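Local coordinates for protein fructokinase (Vibrio cholerae serotype O1, PDB 5EYN) that catalyses phosphoryl transfer from ATP to fructose, as a fructokinase of the PfkB carbohydrate kinase family, and is captured here with fructose, ADP and beryllium trifluoride, at residues Gly44-Asn49 and Ala264-Val269; Pro131-Gly136 and Phe156-Gln161; Thr303-Lys306 and Thr310-Pro313. All blocks are in the same frame, centred on the assembly; numbering follows the deposited sequence.

Contact 1: Gly44-Asn49 and Ala264-Val269. With ADP (adenosine-5'-diphosphate), chain E; FRU (beta-D-fructofuranose), chain B; BEF (beryllium trifluoride ion), chain D.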
loop_
_atom_site.group_PDB
_atom_site.type_symbol
_atom_site.label_atom_id
_atom_site.label_comp_id
_atom_site.label_asym_id
_atom_site.label_seq_id
_atom_site.Cartn_x
_atom_site.Cartn_y
_atom_site.Cartn_z
ATOM N N GLY A 44 -5.079 11.492 -4.798
ATOM C CA GLY A 44 -3.886 12.119 -5.303
ATOM C C GLY A 44 -3.449 11.470 -6.599
ATOM O O GLY A 44 -4.238 10.846 -7.316
ATOM N N GLY A 45 -2.176 11.672 -6.895
ATOM C CA GLY A 45 -1.587 11.232 -8.152
ATOM C C GLY A 45 -1.515 12.431 -9.084
ATOM O O GLY A 45 -2.535 12.993 -9.452
ATOM N N ALA A 46 -0.309 12.819 -9.484
ATOM C CA ALA A 46 -0.125 14.105 -10.147
ATOM C C ALA A 46 -1.076 14.358 -11.318
ATOM O O ALA A 46 -1.712 15.398 -11.357
ATOM C CB ALA A 46 1.316 14.313 -10.572
ATOM N N PRO A 47 -1.192 13.429 -12.285
ATOM C CA PRO A 47 -2.109 13.765 -13.384
ATOM C C PRO A 47 -3.579 13.841 -12.944
ATOM O O PRO A 47 -4.354 14.610 -13.513
ATOM C CB PRO A 47 -1.872 12.642 -14.396
ATOM C CG PRO A 47 -1.265 11.560 -13.640
ATOM C CD PRO A 47 -0.479 12.163 -12.526
ATOM N N ALA A 48 -3.960 13.063 -11.939
ATOM C CA ALA A 48 -5.320 13.165 -11.395
ATOM C C ALA A 48 -5.524 14.523 -10.724
ATOM O O ALA A 48 -6.567 15.166 -10.879
ATOM C CB ALA A 48 -5.582 12.031 -10.421
ATOM N N ASN A 49 -4.503 14.966 -9.998
ATOM C CA ASN A 49 -4.526 16.269 -9.349
ATOM C C ASN A 49 -4.704 17.360 -10.375
ATOM O O ASN A 49 -5.506 18.283 -10.194
ATOM C CB ASN A 49 -3.217 16.500 -8.589
ATOM C CG ASN A 49 -3.005 15.527 -7.448
ATOM O OD1 ASN A 49 -3.946 14.958 -6.907
ATOM N ND2 ASN A 49 -1.752 15.362 -7.061
ATOM N N ALA A 264 1.243 20.958 -4.747
ATOM C CA ALA A 264 1.212 22.377 -5.115
ATOM C C ALA A 264 1.635 22.573 -6.574
ATOM O O ALA A 264 1.096 23.392 -7.313
ATOM C CB ALA A 264 2.112 23.196 -4.209
ATOM N N GLY A 265 2.583 21.770 -7.023
ATOM C CA GLY A 265 3.097 21.879 -8.379
ATOM C C GLY A 265 2.037 21.461 -9.376
ATOM O O GLY A 265 1.999 21.988 -10.480
ATOM N N ASP A 266 1.187 20.513 -8.995
ATOM C CA ASP A 266 0.129 20.035 -9.884
ATOM C C ASP A 266 -0.993 21.061 -9.974
ATOM O O ASP A 266 -1.594 21.246 -11.029
ATOM C CB ASP A 266 -0.422 18.700 -9.414
ATOM C CG ASP A 266 0.642 17.639 -9.297
ATOM O OD1 ASP A 266 1.610 17.672 -10.111
ATOM O OD2 ASP A 266 0.492 16.781 -8.396
ATOM N N ALA A 267 -1.268 21.741 -8.862
ATOM C CA ALA A 267 -2.254 22.820 -8.852
ATOM C C ALA A 267 -1.796 23.928 -9.801
ATOM O O ALA A 267 -2.570 24.500 -10.563
ATOM C CB ALA A 267 -2.393 23.374 -7.439
ATOM N N PHE A 268 -0.510 24.236 -9.722
ATOM C CA PHE A 268 0.134 25.184 -10.622
ATOM C C PHE A 268 -0.100 24.791 -12.083
ATOM O O PHE A 268 -0.581 25.589 -12.881
ATOM C CB PHE A 268 1.628 25.238 -10.293
ATOM C CG PHE A 268 2.417 26.198 -11.147
ATOM C CD1 PHE A 268 2.746 27.469 -10.682
ATOM C CD2 PHE A 268 2.828 25.838 -12.416
ATOM C CE1 PHE A 268 3.482 28.343 -11.473
ATOM C CE2 PHE A 268 3.538 26.721 -13.217
ATOM C CZ PHE A 268 3.874 27.967 -12.743
ATOM N N VAL A 269 0.204 23.546 -12.421
ATOM C CA VAL A 269 0.012 23.091 -13.785
ATOM C C VAL A 269 -1.452 23.173 -14.174
ATOM O O VAL A 269 -1.791 23.551 -15.299
ATOM C CB VAL A 269 0.538 21.652 -13.956
ATOM C CG1 VAL A 269 0.125 21.062 -15.298
ATOM C CG2 VAL A 269 2.026 21.654 -13.795
HETATM P PB ADP E . 4.738 20.769 -5.199
HETATM O O1B ADP E . 3.399 20.178 -5.553
HETATM O O2B ADP E . 5.856 19.959 -5.815
HETATM O O3B ADP E . 4.878 20.770 -3.697
HETATM P PA ADP E . 5.861 23.318 -5.268
HETATM O O1A ADP E . 5.792 23.234 -3.753
HETATM O O2A ADP E . 7.224 22.811 -5.681
HETATM O O3A ADP E . 4.788 22.263 -5.748
HETATM O "O5'" ADP E . 5.707 24.815 -5.818
HETATM C "C5'" ADP E . 5.038 25.084 -7.001
HETATM C "C4'" ADP E . 4.276 26.388 -7.040
HETATM O "O4'" ADP E . 3.408 26.475 -5.933
HETATM C "C3'" ADP E . 5.098 27.627 -7.048
HETATM O "O3'" ADP E . 5.522 27.948 -8.338
HETATM C "C2'" ADP E . 4.138 28.618 -6.528
HETATM O "O2'" ADP E . 3.216 29.023 -7.467
HETATM C "C1'" ADP E . 3.417 27.814 -5.522
HETATM N N9 ADP E . 3.978 27.874 -4.202
HETATM C C8 ADP E . 4.707 26.937 -3.569
HETATM N N7 ADP E . 5.018 27.348 -2.349
HETATM C C5 ADP E . 4.497 28.560 -2.159
HETATM C C6 ADP E . 4.472 29.471 -1.116
HETATM N N6 ADP E . 5.137 29.199 0.119
HETATM N N1 ADP E . 3.830 30.625 -1.276
HETATM C C2 ADP E . 3.182 30.944 -2.411
HETATM N N3 ADP E . 3.181 30.083 -3.456
HETATM C C4 ADP E . 3.821 28.912 -3.341
HETATM C C1 FRU B . 2.831 10.777 -7.557
HETATM C C2 FRU B . 2.680 11.764 -6.407
HETATM C C3 FRU B . 1.438 11.635 -5.549
HETATM C C4 FRU B . 1.051 13.040 -5.221
HETATM C C5 FRU B . 1.579 13.781 -6.398
HETATM C C6 FRU B . 2.037 15.186 -6.094
HETATM O O1 FRU B . 1.861 10.986 -8.535
HETATM O O2 FRU B . 3.808 11.605 -5.602
HETATM O O3 FRU B . 1.747 10.817 -4.460
HETATM O O4 FRU B . -0.318 13.235 -5.113
HETATM O O5 FRU B . 2.651 13.043 -6.959
HETATM O O6 FRU B . 2.543 15.824 -7.240
HETATM BE BE BEF D . 4.125 18.682 -6.308
HETATM F F1 BEF D . 4.031 18.414 -4.793
HETATM F F2 BEF D . 2.751 18.611 -7.039
HETATM F F3 BEF D . 4.899 17.588 -7.014
#

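Contact 2: Pro131-Gly136 and Phe156-Gln161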
loop_
_atom_site.group_PDB
_atom_site.type_symbol
_atom_site.label_atom_id
_atom_site.label_comp_id
_atom_site.label_asym_id
_atom_site.label_seq_id
_atom_site.Cartn_x
_atom_site.Cartn_y
_atom_site.Cartn_z
ATOM N N PRO A 131 -7.289 6.996 -25.800
ATOM C CA PRO A 131 -8.533 7.426 -26.447
ATOM C C PRO A 131 -8.260 8.226 -27.706
ATOM O O PRO A 131 -7.119 8.563 -28.015
ATOM C CB PRO A 131 -9.182 8.318 -25.394
ATOM C CG PRO A 131 -8.040 8.895 -24.666
ATOM C CD PRO A 131 -6.955 7.846 -24.648
ATOM N N SER A 132 -9.316 8.501 -28.453
ATOM C CA SER A 132 -9.175 9.273 -29.674
ATOM C C SER A 132 -8.938 10.735 -29.315
ATOM O O SER A 132 -9.626 11.298 -28.457
ATOM C CB SER A 132 -10.426 9.135 -30.536
ATOM O OG SER A 132 -11.535 9.701 -29.859
ATOM N N PHE A 133 -7.943 11.324 -29.975
ATOM C CA PHE A 133 -7.567 12.708 -29.762
ATOM C C PHE A 133 -8.010 13.539 -30.955
ATOM O O PHE A 133 -8.218 13.019 -32.056
ATOM C CB PHE A 133 -6.049 12.840 -29.635
ATOM C CG PHE A 133 -5.450 12.147 -28.442
ATOM C CD1 PHE A 133 -6.115 12.065 -27.228
ATOM C CD2 PHE A 133 -4.189 11.581 -28.547
ATOM C CE1 PHE A 133 -5.516 11.442 -26.143
ATOM C CE2 PHE A 133 -3.599 10.973 -27.472
ATOM C CZ PHE A 133 -4.270 10.892 -26.274
ATOM N N GLN A 134 -8.113 14.843 -30.740
ATOM C CA GLN A 134 -8.497 15.752 -31.802
ATOM C C GLN A 134 -7.597 16.977 -31.811
ATOM O O GLN A 134 -7.016 17.346 -30.788
ATOM C CB GLN A 134 -9.952 16.181 -31.613
ATOM C CG GLN A 134 -10.924 15.013 -31.646
ATOM C CD GLN A 134 -12.367 15.443 -31.499
ATOM O OE1 GLN A 134 -12.869 16.246 -32.281
ATOM N NE2 GLN A 134 -13.044 14.903 -30.492
ATOM N N LYS A 135 -7.515 17.616 -32.968
ATOM C CA LYS A 135 -6.742 18.832 -33.138
ATOM C C LYS A 135 -7.088 19.851 -32.047
ATOM O O LYS A 135 -8.255 20.044 -31.697
ATOM C CB LYS A 135 -7.010 19.413 -34.523
ATOM C CG LYS A 135 -6.171 20.616 -34.868
ATOM C CD LYS A 135 -6.558 21.144 -36.246
ATOM C CE LYS A 135 -5.914 22.485 -36.541
ATOM N NZ LYS A 135 -4.433 22.403 -36.600
ATOM N N GLY A 136 -6.064 20.484 -31.481
ATOM C CA GLY A 136 -6.261 21.545 -30.512
ATOM C C GLY A 136 -6.426 21.075 -29.075
ATOM O O GLY A 136 -6.446 21.885 -28.157
ATOM N N PHE A 156 4.549 7.215 -24.575
ATOM C CA PHE A 156 5.221 7.829 -25.720
ATOM C C PHE A 156 4.375 7.728 -27.001
ATOM O O PHE A 156 4.371 8.652 -27.814
ATOM C CB PHE A 156 6.613 7.243 -25.953
ATOM C CG PHE A 156 7.669 7.841 -25.071
ATOM C CD1 PHE A 156 8.009 9.170 -25.189
ATOM C CD2 PHE A 156 8.362 7.060 -24.166
ATOM C CE1 PHE A 156 8.994 9.714 -24.391
ATOM C CE2 PHE A 156 9.342 7.606 -23.371
ATOM C CZ PHE A 156 9.661 8.930 -23.483
ATOM N N ALA A 157 3.653 6.626 -27.179
ATOM C CA ALA A 157 2.773 6.498 -28.338
ATOM C C ALA A 157 1.643 7.509 -28.241
ATOM O O ALA A 157 1.288 8.131 -29.231
ATOM C CB ALA A 157 2.226 5.082 -28.455
ATOM N N ALA A 158 1.081 7.684 -27.048
ATOM C CA ALA A 158 0.016 8.662 -26.865
ATOM C C ALA A 158 0.514 10.055 -27.216
ATOM O O ALA A 158 -0.167 10.808 -27.892
ATOM C CB ALA A 158 -0.507 8.630 -25.448
ATOM N N ILE A 159 1.714 10.396 -26.768
ATOM C CA ILE A 159 2.308 11.680 -27.102
ATOM C C ILE A 159 2.459 11.835 -28.621
ATOM O O ILE A 159 2.071 12.864 -29.177
ATOM C CB ILE A 159 3.662 11.850 -26.405
ATOM C CG1 ILE A 159 3.459 11.995 -24.885
ATOM C CG2 ILE A 159 4.392 13.036 -26.942
ATOM C CD1 ILE A 159 4.743 11.856 -24.109
ATOM N N ALA A 160 2.997 10.815 -29.286
ATOM C CA ALA A 160 3.168 10.867 -30.735
ATOM C C ALA A 160 1.821 11.050 -31.434
ATOM O O ALA A 160 1.723 11.775 -32.427
ATOM C CB ALA A 160 3.878 9.617 -31.250
ATOM N N GLN A 161 0.775 10.412 -30.908
ATOM C CA GLN A 161 -0.554 10.502 -31.526
ATOM C C GLN A 161 -1.170 11.880 -31.323
ATOM O O GLN A 161 -1.810 12.431 -32.226
ATOM C CB GLN A 161 -1.475 9.403 -30.991
ATOM C CG GLN A 161 -1.082 8.011 -31.441
ATOM C CD GLN A 161 -1.789 6.926 -30.662
ATOM O OE1 GLN A 161 -2.879 7.123 -30.138
ATOM N NE2 GLN A 161 -1.160 5.774 -30.570
#

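Contact 3: Thr303-Lys306 and Thr310-Pro313. With NA (sodium ion), chain F.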
loop_
_atom_site.group_PDB
_atom_site.type_symbol
_atom_site.label_atom_id
_atom_site.label_comp_id
_atom_site.label_asym_id
_atom_site.label_seq_id
_atom_site.Cartn_x
_atom_site.Cartn_y
_atom_site.Cartn_z
ATOM N N THR A 303 -1.876 24.798 -1.097
ATOM C CA THR A 303 -1.115 24.440 0.095
ATOM C C THR A 303 -1.892 24.662 1.398
ATOM O O THR A 303 -1.388 24.318 2.460
ATOM C CB THR A 303 0.188 25.258 0.248
ATOM O OG1 THR A 303 -0.119 26.633 0.556
ATOM C CG2 THR A 303 1.073 25.136 -0.991
ATOM N N THR A 304 -3.095 25.228 1.325
ATOM C CA THR A 304 -3.809 25.652 2.530
ATOM C C THR A 304 -4.504 24.506 3.253
ATOM O O THR A 304 -4.925 24.672 4.395
ATOM C CB THR A 304 -4.837 26.729 2.195
ATOM O OG1 THR A 304 -5.761 26.250 1.208
ATOM C CG2 THR A 304 -4.165 28.004 1.709
ATOM N N GLN A 305 -4.610 23.338 2.631
ATOM C CA GLN A 305 -5.176 22.166 3.283
ATOM C C GLN A 305 -4.394 20.905 2.895
ATOM O O GLN A 305 -3.783 20.823 1.811
ATOM C CB GLN A 305 -6.628 21.951 2.897
ATOM C CG GLN A 305 -7.582 23.008 3.439
ATOM C CD GLN A 305 -9.017 22.636 3.160
ATOM O OE1 GLN A 305 -9.651 23.198 2.283
ATOM N NE2 GLN A 305 -9.522 21.673 3.895
ATOM N N LYS A 306 -4.409 19.937 3.796
ATOM C CA LYS A 306 -3.804 18.636 3.559
ATOM C C LYS A 306 -4.533 17.930 2.434
ATOM O O LYS A 306 -5.748 17.973 2.300
ATOM C CB LYS A 306 -3.870 17.789 4.827
ATOM C CG LYS A 306 -2.871 18.207 5.884
ATOM C CD LYS A 306 -2.908 17.294 7.111
ATOM C CE LYS A 306 -1.921 17.733 8.156
ATOM N NZ LYS A 306 -1.893 16.775 9.284
ATOM N N THR A 310 -7.447 18.854 -2.049
ATOM C CA THR A 310 -8.455 19.391 -1.132
ATOM C C THR A 310 -8.744 20.864 -1.372
ATOM O O THR A 310 -9.912 21.270 -1.393
ATOM C CB THR A 310 -7.998 19.168 0.295
ATOM O OG1 THR A 310 -7.624 17.788 0.435
ATOM C CG2 THR A 310 -9.122 19.495 1.252
ATOM N N ALA A 311 -7.694 21.659 -1.534
ATOM C CA ALA A 311 -7.836 23.107 -1.639
ATOM C C ALA A 311 -7.626 23.633 -3.053
ATOM O O ALA A 311 -7.423 24.822 -3.260
ATOM C CB ALA A 311 -6.889 23.790 -0.646
ATOM N N LEU A 312 -7.678 22.744 -4.042
ATOM C CA LEU A 312 -7.636 23.201 -5.430
ATOM C C LEU A 312 -8.785 24.193 -5.636
ATOM O O LEU A 312 -9.945 23.853 -5.409
ATOM C CB LEU A 312 -7.743 22.021 -6.392
ATOM C CG LEU A 312 -6.548 21.072 -6.377
ATOM C CD1 LEU A 312 -6.842 19.859 -7.237
ATOM C CD2 LEU A 312 -5.315 21.796 -6.883
ATOM N N PRO A 313 -8.468 25.421 -6.079
ATOM C CA PRO A 313 -9.490 26.473 -6.002
ATOM C C PRO A 313 -10.463 26.477 -7.164
ATOM O O PRO A 313 -10.165 26.024 -8.277
ATOM C CB PRO A 313 -8.659 27.761 -6.008
ATOM C CG PRO A 313 -7.435 27.408 -6.793
ATOM C CD PRO A 313 -7.138 25.979 -6.378
HETATM NA NA NA F . -3.610 20.544 -0.394
HETATM O O HOH W 1 -4.976 21.175 -2.209
HETATM O O HOH W 2 -1.641 20.267 -0.384
#

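Contact 1: Gly44-Asn49 and Ala264-Val269
The carboxylate of Asp266 meets the amide of Asn49 at one oxygen, the two planes turned 37° apart. Over one carboxylate face sits F2 of the beryllium trifluoride, 3.2 Å from Asp266 CG; from the other side Ala46 comes up obliquely, its CB 3.4 Å from Asp266 OD2 and about as far from OD1. This is the active site of the PfkB (ribokinase-type) fold: the Gly-Ala-Gly-Asp motif (Gly263-Asp266), which at the start of helix 264-278 supplies the N-H groups of the family's anion hole, faces the Gly-Gly turn that opens helix 46-56. Asn49 ND2 lies 3.0 Å from Asp266 OD2, and the bond is nearly straight, at 177°. The acceptor lies in the amide plane, whereas the donor meets OD2 on its anti side and somewhat out of the carboxylate plane. With CG beside its backbone N (chi1 -57°), Asp266 reaches across to helix 46-56 while OD1 is held by Asn174, so both oxygens are gripped and the group's rotation is restrained. The Asn49 amide is fixed likewise, since ND2 also donates to O4 of the fructose at 3.2 Å. Gly45, the N-cap residue, and Ala46 add backbone N-H groups directed to O4 and O1 of the sugar; Asp26, Asp30 and Arg176 also bond to it. On the nucleotide side Asp266 N donates to F2 of the beryllium trifluoride, a group also held by Gly263 N and Arg176, and the Phe268 ring puts an edge toward ADP O2'. The first turn of helix 264-278 touches both the sugar and the phosphate side, consistent with direct in-line transfer. Fructose O6 lies 2.5 Å from Asp266 OD2 and 3.4 Å from the beryllium atom.

Contact 2: Pro131-Gly136 and Phe156-Gln161
Phe133 reaches across to Ala158 and Gln161 with one edge of its ring. CB points toward the 156-161 segment of helix 151-165 but stops short of it, and with CG beside the backbone N (chi1 -64°) the ring is carried on toward the helix. CD2 comes first, 4.1 Å from Gln161 C and 4.3 Å from Gln161 CB. One atom further out, CE2 is 3.5 Å from Ala158 O, which lies near the ring plane, so the helix is met edge-on at a backbone carbonyl. CE2 also touches the methyl of Ala158 at 4.4 Å. Helix 151-165, on which these partners sit, is the connection of a beta-alpha-beta crossover between the parallel neighbours 138-142 and 168-172 of the large sheet in this ribokinase-type fold, and the 131-136 loop leads into the first of those strands. Back on the loop's own side, Pro131 O stands 3.7 Å above the ring, over its centre. Met162 and Val165 extend the helical wall against the phenyl group, and the ring also meets that of Trp22, their planes inclined at about 60°. Beside it, the methyl of Ala158 packs on Ile130 and on Phe64 of strand 61-68.

Contact 3: Thr303-Lys306 and Thr310-Pro313
Thr310, Ala311 and Gln305 carry this contact, in which the chain leaving helix 285-302 folds back on itself around a sodium ion. Thr310 grips the other limb with both branches. Its OG1 donates to Lys306 O at 2.7 Å, tilted 16° from the carbonyl plane, while CG2, anti to the backbone N, lies over the face of the Gln305 amide, 3.4 Å from NE2. The two side chains cross at about a right angle. Ala311 fills the space alongside: its CB is 4.0 Å from Gln305 CB and 3.3 Å from Thr304 OG1, a hydroxyl hydrogen-bonded to Leu301 O. The backbone binds the metal. Gln305 O coordinates sodium at 2.2 Å. A water that is also a ligand of the ion accepts a hydrogen bond from Ala311 N, joining the second limb to the site. Carbonyls of Ala302 and Gly307 and another water complete it, so the loop curls round the cation through backbone oxygens, consistent with the monovalent-cation site that ribokinase relatives have beside the anion hole. Leu312 packs on helices 46-56 and 264-278 and Pro313 on helix 285-302, so residues 312-313 sit among these helices just ahead of helix 315-322.

Contacts 1 and 3 form one continuous body, with centres 11 Å apart, whereas contact 2 stands apart from both. Leu312 CD2 packs 3.4 Å from Ala267 CB, and Thr303 CG2 is 3.9 Å from Ala264 CB, so the sodium-binding loop lies directly against the helix that carries the anion hole. The side chain of Asn49 is about 9 Å from the sodium, and that of Thr304 about 9 Å from ADP. Contact 2 has its centre 21 Å from that of contact 1 and 31 Å from that of contact 3, across the chain's centre. It is peripheral packing in the same fold, away from the fructose and nucleotide pockets.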